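Local coordinates for coenzyme F420-dependent N(5),N(10)-methenyltetrahydromethanopterin reductase-related protein (Desulfurobacterium thermolithotrophum DSM 11699, PDB 6HUZ) that binds an iron-guanylylpyridinol cofactor and methenyl-tetrahydrofolate and, as a bacterial paralog of [Fe]-hydrogenase, uses tetrahydrofolate derivatives as substrates in a reaction that probably involves H2, at residues S33-E38 / I86-F91; A40-D45 / T185-E190; P147-G152 / H156-I161. All blocks are in the same frame, centred on the assembly; numbering follows the deposited sequence.

How the contacts relate
Contacts 1 and 3 are buried beside the iron-guanylylpyridinol cofactor, whereas contact 2 lies nearer the surface, the side chain of T187 about 14 Å from that cofactor. Helix 32-41 serves both contacts 1 and 2: its M35 faces inward, and its C-terminal end meets the end of helix 174-186. Contact 3 abuts the same helix, P151 and the hydroxyl of Y159 packing on M35, and is tied to contact 2 where E190 N approaches K157 O. The chemistry differs even between the two buried contacts: sulfur, methyl and ring contacts in 33-38/86-91, imidazoles set against backbone carbonyls and proline in 147-152/156-161. A histidine-carboxylate bond marks 40-45/185-190.

Contact 1: S33-E38 / I86-F91; sequences SAMAVE and ILFTPF. With FE9 (iron-guanylyl pyridinol cofactor), chain B.
M35 reaches from helix 32-41 to the end of strand 84-87 and divides its tip between two residues. Its SD lies 3.9 Å from CD2 of F88, and CE goes on to the branched end of I86, 4.0 Å from CG2 and almost as near to CD1. The chain is extended as far as SD and then bends (chi3 64°), which turns the methyl to the isoleucine. The sulfur stands 63° off the normal of the F88 ring, so this Met-aromatic contact is oblique.

F88 is the centre of an inverse gamma turn just after the strand. In this Rossmann-type domain, a parallel sheet in the strand order 3-2-1-4-5-6, the turn carries the chain off the C-terminal end of strand 84-87 into the cofactor pocket. With CG anti to the backbone N (chi1 -160°), the F88 ring sits between the methionine and the pyridinol. FE9 C5M lies 3.4 Å above one face, displaced to the rim, while CZ comes within 3.7 Å of C6 of FE9. Further along, CD of P90 packs against the ribose oxygen O4' of FE9 at 3.2 Å, and CE2 of F91 approaches the pyridinol carbon C3 of FE9 obliquely. F91 also touches methenyltetrahydrofolate and packs on M234 of the second subunit.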
loop_
_atom_site.group_PDB
_atom_site.type_symbol
_atom_site.label_atom_id
_atom_site.label_comp_id
_atom_site.label_asym_id
_atom_site.label_seq_id
_atom_site.Cartn_x
_atom_site.Cartn_y
_atom_site.Cartn_z
ATOM N N SER A 33 13.746 4.505 -30.446
ATOM C CA SER A 33 13.703 4.723 -31.886
ATOM C C SER A 33 12.420 5.458 -32.274
ATOM O O SER A 33 12.478 6.415 -33.049
ATOM C CB SER A 33 13.722 3.371 -32.601
ATOM O OG SER A 33 12.732 2.535 -32.017
ATOM N N ALA A 34 11.267 4.998 -31.761
ATOM C CA ALA A 34 9.965 5.618 -32.073
ATOM C C ALA A 34 9.923 7.067 -31.559
ATOM O O ALA A 34 9.417 7.944 -32.256
ATOM C CB ALA A 34 8.831 4.818 -31.410
ATOM N N MET A 35 10.440 7.288 -30.334
ATOM C CA MET A 35 10.506 8.595 -29.689
ATOM C C MET A 35 11.322 9.523 -30.586
ATOM O O MET A 35 10.907 10.639 -30.860
ATOM C CB MET A 35 11.184 8.493 -28.318
ATOM C CG MET A 35 10.295 7.873 -27.251
ATOM S SD MET A 35 11.139 7.748 -25.682
ATOM C CE MET A 35 11.412 9.430 -25.305
ATOM N N ALA A 36 12.479 9.074 -31.009
ATOM C CA ALA A 36 13.378 9.843 -31.912
ATOM C C ALA A 36 12.672 10.235 -33.202
ATOM O O ALA A 36 12.726 11.383 -33.605
ATOM C CB ALA A 36 14.612 9.014 -32.244
ATOM N N VAL A 37 12.030 9.277 -33.863
ATOM C CA VAL A 37 11.297 9.530 -35.101
ATOM C C VAL A 37 10.242 10.617 -34.870
ATOM O O VAL A 37 10.111 11.537 -35.689
ATOM C CB VAL A 37 10.681 8.216 -35.646
ATOM C CG1 VAL A 37 9.523 8.496 -36.613
ATOM C CG2 VAL A 37 11.760 7.365 -36.335
ATOM N N GLU A 38 9.494 10.531 -33.763
ATOM C CA GLU A 38 8.470 11.532 -33.473
ATOM C C GLU A 38 9.054 12.920 -33.264
ATOM O O GLU A 38 8.474 13.885 -33.741
ATOM C CB GLU A 38 7.643 11.124 -32.224
ATOM C CG GLU A 38 6.665 10.011 -32.547
ATOM C CD GLU A 38 6.028 9.301 -31.361
ATOM O OE1 GLU A 38 5.367 8.267 -31.611
ATOM O OE2 GLU A 38 6.185 9.755 -30.202
ATOM N N ILE A 86 17.968 11.875 -23.457
ATOM C CA ILE A 86 16.976 10.942 -22.952
ATOM C C ILE A 86 17.579 9.549 -22.851
ATOM O O ILE A 86 18.038 9.011 -23.857
ATOM C CB ILE A 86 15.682 10.930 -23.788
ATOM C CG1 ILE A 86 15.024 12.329 -23.764
ATOM C CG2 ILE A 86 14.712 9.873 -23.174
ATOM C CD1 ILE A 86 14.019 12.574 -24.836
ATOM N N LEU A 87 17.549 8.957 -21.643
ATOM C CA LEU A 87 18.126 7.640 -21.435
ATOM C C LEU A 87 17.134 6.495 -21.569
ATOM O O LEU A 87 16.514 6.111 -20.574
ATOM C CB LEU A 87 18.831 7.607 -20.073
ATOM C CG LEU A 87 19.943 8.648 -19.891
ATOM C CD1 LEU A 87 20.470 8.638 -18.479
ATOM C CD2 LEU A 87 21.110 8.404 -20.870
ATOM N N PHE A 88 16.991 5.943 -22.800
ATOM C CA PHE A 88 16.118 4.785 -23.083
ATOM C C PHE A 88 17.138 3.620 -22.978
ATOM O O PHE A 88 17.367 2.896 -23.934
ATOM C CB PHE A 88 15.521 4.895 -24.517
ATOM C CG PHE A 88 14.282 4.051 -24.690
ATOM C CD1 PHE A 88 14.378 2.721 -25.088
ATOM C CD2 PHE A 88 13.020 4.570 -24.404
ATOM C CE1 PHE A 88 13.240 1.919 -25.168
ATOM C CE2 PHE A 88 11.879 3.767 -24.500
ATOM C CZ PHE A 88 11.999 2.441 -24.855
ATOM N N THR A 89 17.785 3.500 -21.812
ATOM C CA THR A 89 18.876 2.550 -21.583
ATOM C C THR A 89 18.460 1.295 -20.794
ATOM O O THR A 89 17.405 1.257 -20.178
ATOM C CB THR A 89 20.004 3.359 -20.946
ATOM O OG1 THR A 89 19.477 4.088 -19.845
ATOM C CG2 THR A 89 20.592 4.382 -21.925
ATOM N N PRO A 90 19.285 0.240 -20.820
ATOM C CA PRO A 90 18.889 -1.012 -20.145
ATOM C C PRO A 90 18.483 -1.013 -18.669
ATOM O O PRO A 90 18.946 -0.227 -17.855
ATOM C CB PRO A 90 20.117 -1.915 -20.319
ATOM C CG PRO A 90 20.811 -1.410 -21.515
ATOM C CD PRO A 90 20.575 0.095 -21.515
ATOM N N PHE A 91 17.637 -1.983 -18.322
ATOM C CA PHE A 91 17.231 -2.204 -16.926
ATOM C C PHE A 91 18.524 -2.703 -16.236
ATOM O O PHE A 91 18.774 -2.393 -15.066
ATOM C CB PHE A 91 16.172 -3.302 -16.822
ATOM C CG PHE A 91 14.751 -2.821 -16.973
ATOM C CD1 PHE A 91 14.150 -2.073 -15.977
ATOM C CD2 PHE A 91 14.015 -3.124 -18.111
ATOM C CE1 PHE A 91 12.820 -1.667 -16.094
ATOM C CE2 PHE A 91 12.694 -2.698 -18.236
ATOM C CZ PHE A 91 12.112 -1.960 -17.234
HETATM O O2 FE9 B . 10.265 -1.876 -21.589
HETATM FE FE FE9 B . 9.575 1.167 -20.775
HETATM C C1F FE9 B . 8.982 1.219 -22.507
HETATM O O1F FE9 B . 8.615 1.256 -23.578
HETATM C C2F FE9 B . 8.117 2.172 -20.290
HETATM O O2F FE9 B . 7.233 2.819 -20.012
HETATM C C8 FE9 B . 10.700 2.698 -20.918
HETATM O O18 FE9 B . 10.280 3.837 -20.818
HETATM C C7 FE9 B . 12.185 2.469 -21.152
HETATM C C6 FE9 B . 12.327 1.006 -21.465
HETATM N N1 FE9 B . 11.177 0.207 -21.355
HETATM C C5 FE9 B . 13.626 0.461 -21.893
HETATM C C5M FE9 B . 14.827 1.360 -21.951
HETATM C C4 FE9 B . 13.710 -0.975 -22.203
HETATM C C3 FE9 B . 12.489 -1.819 -22.077
HETATM C C3M FE9 B . 12.493 -3.292 -22.398
HETATM C C2 FE9 B . 11.200 -1.158 -21.647
HETATM O O3P FE9 B . 14.939 -1.469 -22.516
HETATM P P1 FE9 B . 15.414 -1.804 -24.023
HETATM O O1P FE9 B . 14.247 -1.958 -24.876
HETATM O O2P FE9 B . 16.149 -3.244 -23.968
HETATM O "O5'" FE9 B . 16.352 -0.595 -24.467
HETATM C "C5'" FE9 B . 17.653 -0.400 -23.936
HETATM C "C4'" FE9 B . 18.525 0.057 -25.101
HETATM O "O4'" FE9 B . 19.804 0.443 -24.615
HETATM C "C1'" FE9 B . 20.763 0.114 -25.611
HETATM C "C2'" FE9 B . 20.287 -1.225 -26.132
HETATM O "O2'" FE9 B . 20.813 -1.576 -27.420
HETATM C "C3'" FE9 B . 18.773 -1.044 -26.131
HETATM O "O3'" FE9 B . 18.264 -0.626 -27.399
HETATM N N9A FE9 B . 22.118 0.151 -25.029
HETATM C C4A FE9 B . 22.840 1.247 -25.044
HETATM N N3A FE9 B . 22.646 2.473 -25.583
HETATM C C2A FE9 B . 23.629 3.391 -25.481
HETATM N N2A FE9 B . 23.377 4.615 -25.997
HETATM N N1A FE9 B . 24.813 3.157 -24.884
HETATM C C6A FE9 B . 25.134 1.958 -24.368
HETATM O O6A FE9 B . 26.224 1.762 -23.804
HETATM C C5A FE9 B . 24.117 0.905 -24.404
HETATM N N7A FE9 B . 24.023 -0.371 -24.001
HETATM C C8A FE9 B . 22.799 -0.817 -24.386
HETATM O O HOH W 1 8.730 -0.700 -19.851
#

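Contact 2: A40-D45 / T185-E190; sequences AKAGHD and TDTGKE. With EDO (1,2-ethanediol), chain F.
A histidine-carboxylate hydrogen bond and a small methyl contact join two helix ends here, A42 and H44 near the end of helix 32-41 meeting D186 and T187 at the end of helix 174-186, toward the surface of the cofactor-binding domain. NE2 of H44 donates to OD2 of D186 over 2.8 Å. The acceptor uses its anti lone pair, the one away from OD1, and the bond is bent to 145° at the hydrogen. Ring and carboxylate are nearly coplanar, 23° apart, although the two side chains run at about a right angle.

Both helices finish in Schellman motifs: G43 and G188 take positive phi, and G43 N bonds back to A40 O just as G188 N does to T185 O. The first turn brings H44 round to face the aspartate. Beside that bond, the methyl CB of A42 rests 3.6 Å from the backbone O of D186 and 4.0 Å from CG2 of T187. The hydroxyl of T187 instead turns back to L183 O in its own helix. OD2 of D186 also forms a salt bridge with K182, and ND1 of H44 bonds to the N-terminal nitrogen of M1, so both nitrogens of the imidazole are engaged.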
loop_
_atom_site.group_PDB
_atom_site.type_symbol
_atom_site.label_atom_id
_atom_site.label_comp_id
_atom_site.label_asym_id
_atom_site.label_seq_id
_atom_site.Cartn_x
_atom_site.Cartn_y
_atom_site.Cartn_z
ATOM N N ALA A 40 11.894 14.010 -34.445
ATOM C CA ALA A 40 12.430 14.390 -35.749
ATOM C C ALA A 40 11.283 14.866 -36.651
ATOM O O ALA A 40 11.428 15.871 -37.359
ATOM C CB ALA A 40 13.159 13.205 -36.377
ATOM N N LYS A 41 10.122 14.174 -36.611
ATOM C CA LYS A 41 8.974 14.581 -37.440
ATOM C C LYS A 41 8.463 15.964 -37.010
ATOM O O LYS A 41 8.054 16.744 -37.865
ATOM C CB LYS A 41 7.846 13.538 -37.408
ATOM C CG LYS A 41 8.108 12.357 -38.335
ATOM C CD LYS A 41 7.170 11.198 -38.038
ATOM C CE LYS A 41 7.028 10.266 -39.220
ATOM N NZ LYS A 41 6.925 8.842 -38.802
ATOM N N ALA A 42 8.516 16.266 -35.695
ATOM C CA ALA A 42 8.094 17.554 -35.155
ATOM C C ALA A 42 9.038 18.683 -35.623
ATOM O O ALA A 42 8.692 19.851 -35.499
ATOM C CB ALA A 42 8.036 17.512 -33.640
ATOM N N GLY A 43 10.214 18.325 -36.121
ATOM C CA GLY A 43 11.179 19.301 -36.641
ATOM C C GLY A 43 12.384 19.540 -35.753
ATOM O O GLY A 43 13.126 20.496 -35.981
ATOM N N HIS A 44 12.590 18.680 -34.728
ATOM C CA HIS A 44 13.734 18.800 -33.824
ATOM C C HIS A 44 14.952 18.209 -34.512
ATOM O O HIS A 44 14.816 17.466 -35.486
ATOM C CB HIS A 44 13.447 18.128 -32.458
ATOM C CG HIS A 44 12.427 18.919 -31.697
ATOM N ND1 HIS A 44 12.767 20.093 -31.054
ATOM C CD2 HIS A 44 11.095 18.732 -31.586
ATOM C CE1 HIS A 44 11.647 20.557 -30.547
ATOM N NE2 HIS A 44 10.612 19.789 -30.871
ATOM N N ASP A 45 16.139 18.559 -34.035
ATOM C CA ASP A 45 17.385 18.052 -34.596
ATOM C C ASP A 45 17.728 16.877 -33.682
ATOM O O ASP A 45 18.252 17.045 -32.578
ATOM C CB ASP A 45 18.432 19.158 -34.632
ATOM C CG ASP A 45 18.084 20.248 -35.642
ATOM O OD1 ASP A 45 17.676 19.903 -36.777
ATOM O OD2 ASP A 45 18.214 21.444 -35.300
ATOM N N THR A 185 4.292 18.205 -26.142
ATOM C CA THR A 185 3.225 18.851 -26.929
ATOM C C THR A 185 3.588 18.935 -28.447
ATOM O O THR A 185 2.700 18.788 -29.290
ATOM C CB THR A 185 2.815 20.208 -26.319
ATOM O OG1 THR A 185 3.913 21.111 -26.398
ATOM C CG2 THR A 185 2.331 20.090 -24.866
ATOM N N ASP A 186 4.873 19.115 -28.814
ATOM C CA ASP A 186 5.247 19.161 -30.229
ATOM C C ASP A 186 4.953 17.849 -30.918
ATOM O O ASP A 186 4.745 17.848 -32.129
ATOM C CB ASP A 186 6.747 19.479 -30.440
ATOM C CG ASP A 186 7.071 20.951 -30.275
ATOM O OD1 ASP A 186 6.136 21.730 -29.985
ATOM O OD2 ASP A 186 8.261 21.323 -30.423
ATOM N N THR A 187 4.925 16.730 -30.158
ATOM C CA THR A 187 4.684 15.417 -30.757
ATOM C C THR A 187 3.262 14.905 -30.517
ATOM O O THR A 187 2.993 13.709 -30.718
ATOM C CB THR A 187 5.800 14.445 -30.301
ATOM O OG1 THR A 187 5.861 14.364 -28.881
ATOM C CG2 THR A 187 7.158 14.872 -30.834
ATOM N N GLY A 188 2.370 15.822 -30.116
ATOM C CA GLY A 188 0.962 15.547 -29.847
ATOM C C GLY A 188 0.705 14.761 -28.577
ATOM O O GLY A 188 -0.368 14.173 -28.434
ATOM N N LYS A 189 1.662 14.742 -27.636
ATOM C CA LYS A 189 1.504 13.995 -26.380
ATOM C C LYS A 189 1.140 14.918 -25.247
ATOM O O LYS A 189 1.598 16.045 -25.213
ATOM C CB LYS A 189 2.816 13.298 -25.976
ATOM C CG LYS A 189 3.518 12.560 -27.082
ATOM C CD LYS A 189 2.692 11.464 -27.664
ATOM C CE LYS A 189 3.535 10.659 -28.609
ATOM N NZ LYS A 189 2.710 9.838 -29.519
ATOM N N GLU A 190 0.340 14.436 -24.294
ATOM C CA GLU A 190 -0.041 15.217 -23.136
ATOM C C GLU A 190 1.171 15.249 -22.197
ATOM O O GLU A 190 1.759 14.206 -21.965
ATOM C CB GLU A 190 -1.216 14.495 -22.433
ATOM C CG GLU A 190 -1.843 15.262 -21.279
ATOM C CD GLU A 190 -2.655 16.460 -21.711
ATOM O OE1 GLU A 190 -2.569 17.517 -21.044
ATOM O OE2 GLU A 190 -3.379 16.340 -22.725
HETATM C C1 EDO F . 5.407 23.882 -24.432
HETATM O O1 EDO F . 4.439 22.829 -24.457
HETATM C C2 EDO F . 6.218 23.798 -23.129
HETATM O O2 EDO F . 7.235 24.791 -23.053
#

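Contact 3: P147-G152 / H156-I161; sequences PAAIPG and HKHYLI. With FE9 (iron-guanylyl pyridinol cofactor), chain B.
H156 lies against the loop 147-152 along most of its side chain. Its CA is 3.6 Å from CB of A149, and chi1 of 177° swings the imidazole away from its own backbone N toward both prolines. P151 CG stands over one face in a CH-pi contact, 4.2 Å from the centroid, while P147 O approaches the ring edge near CD2. ND1 of H156 and N of G152 share a water.

H158 begins strand 158-163, and its NE2 donates to A148 O at 3.2 Å. The bond is nearly straight (168°) and in the plane of the ring, but the donor sits well above the carbonyl plane. Y159 sets CD1 3.9 Å from CA of P147, and NE2 of H156 lies over one face of its ring. L160 closes the contact, its CD1 against the methyl of A148. A148 and L160 also pack on S270 and A266 of the second subunit.

H156 and H158 pack against a loop that lines the cofactor pocket: P147 CG lies 3.2 Å from O18 of FE9, and A149 N bonds weakly to its O2F. Since the loop meets FE9 through carbons and backbone atoms, backbone position probably sets much of this wall.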
loop_
_atom_site.group_PDB
_atom_site.type_symbol
_atom_site.label_atom_id
_atom_site.label_comp_id
_atom_site.label_asym_id
_atom_site.label_seq_id
_atom_site.Cartn_x
_atom_site.Cartn_y
_atom_site.Cartn_z
ATOM N N PRO A 147 7.610 7.483 -20.889
ATOM C CA PRO A 147 6.465 7.262 -21.787
ATOM C C PRO A 147 5.242 6.630 -21.134
ATOM O O PRO A 147 4.147 6.810 -21.669
ATOM C CB PRO A 147 7.034 6.372 -22.890
ATOM C CG PRO A 147 8.214 5.710 -22.304
ATOM C CD PRO A 147 8.750 6.592 -21.216
ATOM N N ALA A 148 5.436 5.872 -20.023
ATOM C CA ALA A 148 4.367 5.180 -19.252
ATOM C C ALA A 148 3.506 4.473 -20.300
ATOM O O ALA A 148 2.272 4.554 -20.312
ATOM C CB ALA A 148 3.534 6.209 -18.478
ATOM N N ALA A 149 4.213 3.844 -21.238
ATOM C CA ALA A 149 3.660 3.155 -22.410
ATOM C C ALA A 149 4.862 2.788 -23.272
ATOM O O ALA A 149 5.981 3.212 -22.962
ATOM C CB ALA A 149 2.744 4.125 -23.211
ATOM N N ILE A 150 4.646 2.007 -24.343
ATOM C CA ILE A 150 5.734 1.664 -25.232
ATOM C C ILE A 150 5.656 2.631 -26.439
ATOM O O ILE A 150 4.718 2.526 -27.247
ATOM C CB ILE A 150 5.647 0.180 -25.693
ATOM C CG1 ILE A 150 5.799 -0.759 -24.444
ATOM C CG2 ILE A 150 6.689 -0.114 -26.790
ATOM C CD1 ILE A 150 5.500 -2.267 -24.773
ATOM N N PRO A 151 6.615 3.562 -26.608
ATOM C CA PRO A 151 6.537 4.470 -27.771
ATOM C C PRO A 151 6.429 3.676 -29.066
ATOM O O PRO A 151 7.202 2.722 -29.279
ATOM C CB PRO A 151 7.840 5.254 -27.680
ATOM C CG PRO A 151 8.108 5.312 -26.180
ATOM C CD PRO A 151 7.800 3.878 -25.783
ATOM N N GLY A 152 5.450 4.059 -29.893
ATOM C CA GLY A 152 5.160 3.405 -31.164
ATOM C C GLY A 152 3.825 2.687 -31.153
ATOM O O GLY A 152 3.322 2.269 -32.204
ATOM N N HIS A 156 0.670 5.124 -26.410
ATOM C CA HIS A 156 1.626 6.153 -26.017
ATOM C C HIS A 156 1.119 7.531 -26.483
ATOM O O HIS A 156 1.324 7.920 -27.637
ATOM C CB HIS A 156 3.024 5.844 -26.565
ATOM C CG HIS A 156 3.999 6.925 -26.240
ATOM N ND1 HIS A 156 4.835 7.451 -27.201
ATOM C CD2 HIS A 156 4.192 7.588 -25.074
ATOM C CE1 HIS A 156 5.545 8.385 -26.591
ATOM N NE2 HIS A 156 5.172 8.522 -25.310
ATOM N N LYS A 157 0.427 8.268 -25.580
ATOM C CA LYS A 157 -0.109 9.579 -25.930
ATOM C C LYS A 157 0.309 10.591 -24.918
ATOM O O LYS A 157 -0.372 11.575 -24.739
ATOM C CB LYS A 157 -1.638 9.515 -25.990
ATOM C CG LYS A 157 -2.151 8.291 -26.739
ATOM C CD LYS A 157 -3.524 8.493 -27.367
ATOM C CE LYS A 157 -4.486 7.390 -27.008
ATOM N NZ LYS A 157 -5.416 7.100 -28.134
ATOM N N HIS A 158 1.424 10.370 -24.231
ATOM C CA HIS A 158 1.782 11.314 -23.166
ATOM C C HIS A 158 3.159 11.006 -22.683
ATOM O O HIS A 158 3.737 9.988 -23.055
ATOM C CB HIS A 158 0.821 10.997 -21.932
ATOM C CG HIS A 158 0.767 9.509 -21.694
ATOM N ND1 HIS A 158 -0.188 8.715 -22.312
ATOM C CD2 HIS A 158 1.631 8.710 -21.028
ATOM C CE1 HIS A 158 0.101 7.468 -21.969
ATOM N NE2 HIS A 158 1.192 7.415 -21.205
ATOM N N TYR A 159 3.663 11.855 -21.803
ATOM C CA TYR A 159 4.943 11.652 -21.130
ATOM C C TYR A 159 4.762 12.104 -19.650
ATOM O O TYR A 159 4.023 13.063 -19.382
ATOM C CB TYR A 159 6.061 12.486 -21.733
ATOM C CG TYR A 159 6.605 11.963 -23.043
ATOM C CD1 TYR A 159 7.369 10.804 -23.089
ATOM C CD2 TYR A 159 6.365 12.635 -24.238
ATOM C CE1 TYR A 159 7.881 10.325 -24.285
ATOM C CE2 TYR A 159 6.878 12.167 -25.444
ATOM C CZ TYR A 159 7.633 11.006 -25.462
ATOM O OH TYR A 159 8.132 10.507 -26.633
ATOM N N LEU A 160 5.456 11.430 -18.725
ATOM C CA LEU A 160 5.473 11.791 -17.325
ATOM C C LEU A 160 6.802 12.505 -17.172
ATOM O O LEU A 160 7.847 11.922 -17.495
ATOM C CB LEU A 160 5.395 10.559 -16.416
ATOM C CG LEU A 160 4.194 9.656 -16.625
ATOM C CD1 LEU A 160 4.097 8.624 -15.476
ATOM C CD2 LEU A 160 2.920 10.445 -16.706
ATOM N N ILE A 161 6.753 13.768 -16.708
ATOM C CA ILE A 161 7.902 14.665 -16.535
ATOM C C ILE A 161 8.096 15.018 -15.081
ATOM O O ILE A 161 7.224 15.625 -14.433
ATOM C CB ILE A 161 7.746 15.941 -17.437
ATOM C CG1 ILE A 161 7.679 15.551 -18.920
ATOM C CG2 ILE A 161 8.890 16.954 -17.216
ATOM C CD1 ILE A 161 7.032 16.640 -19.784
HETATM O O2 FE9 B . 10.265 -1.876 -21.589
HETATM FE FE FE9 B . 9.575 1.167 -20.775
HETATM C C1F FE9 B . 8.982 1.219 -22.507
HETATM O O1F FE9 B . 8.615 1.256 -23.578
HETATM C C2F FE9 B . 8.117 2.172 -20.290
HETATM O O2F FE9 B . 7.233 2.819 -20.012
HETATM C C8 FE9 B . 10.700 2.698 -20.918
HETATM O O18 FE9 B . 10.280 3.837 -20.818
HETATM C C7 FE9 B . 12.185 2.469 -21.152
HETATM C C6 FE9 B . 12.327 1.006 -21.465
HETATM N N1 FE9 B . 11.177 0.207 -21.355
HETATM C C5 FE9 B . 13.626 0.461 -21.893
HETATM C C5M FE9 B . 14.827 1.360 -21.951
HETATM C C4 FE9 B . 13.710 -0.975 -22.203
HETATM C C3 FE9 B . 12.489 -1.819 -22.077
HETATM C C3M FE9 B . 12.493 -3.292 -22.398
HETATM C C2 FE9 B . 11.200 -1.158 -21.647
HETATM O O3P FE9 B . 14.939 -1.469 -22.516
HETATM P P1 FE9 B . 15.414 -1.804 -24.023
HETATM O O1P FE9 B . 14.247 -1.958 -24.876
HETATM O O2P FE9 B . 16.149 -3.244 -23.968
HETATM O "O5'" FE9 B . 16.352 -0.595 -24.467
HETATM C "C5'" FE9 B . 17.653 -0.400 -23.936
HETATM C "C4'" FE9 B . 18.525 0.057 -25.101
HETATM O "O4'" FE9 B . 19.804 0.443 -24.615
HETATM C "C1'" FE9 B . 20.763 0.114 -25.611
HETATM C "C2'" FE9 B . 20.287 -1.225 -26.132
HETATM O "O2'" FE9 B . 20.813 -1.576 -27.420
HETATM C "C3'" FE9 B . 18.773 -1.044 -26.131
HETATM O "O3'" FE9 B . 18.264 -0.626 -27.399
HETATM N N9A FE9 B . 22.118 0.151 -25.029
HETATM C C4A FE9 B . 22.840 1.247 -25.044
HETATM N N3A FE9 B . 22.646 2.473 -25.583
HETATM C C2A FE9 B . 23.629 3.391 -25.481
HETATM N N2A FE9 B . 23.377 4.615 -25.997
HETATM N N1A FE9 B . 24.813 3.157 -24.884
HETATM C C6A FE9 B . 25.134 1.958 -24.368
HETATM O O6A FE9 B . 26.224 1.762 -23.804
HETATM C C5A FE9 B . 24.117 0.905 -24.404
HETATM N N7A FE9 B . 24.023 -0.371 -24.001
HETATM C C8A FE9 B . 22.799 -0.817 -24.386
HETATM O O HOH W 2 4.425 6.604 -29.692
HETATM O O HOH W 1 8.730 -0.700 -19.851
#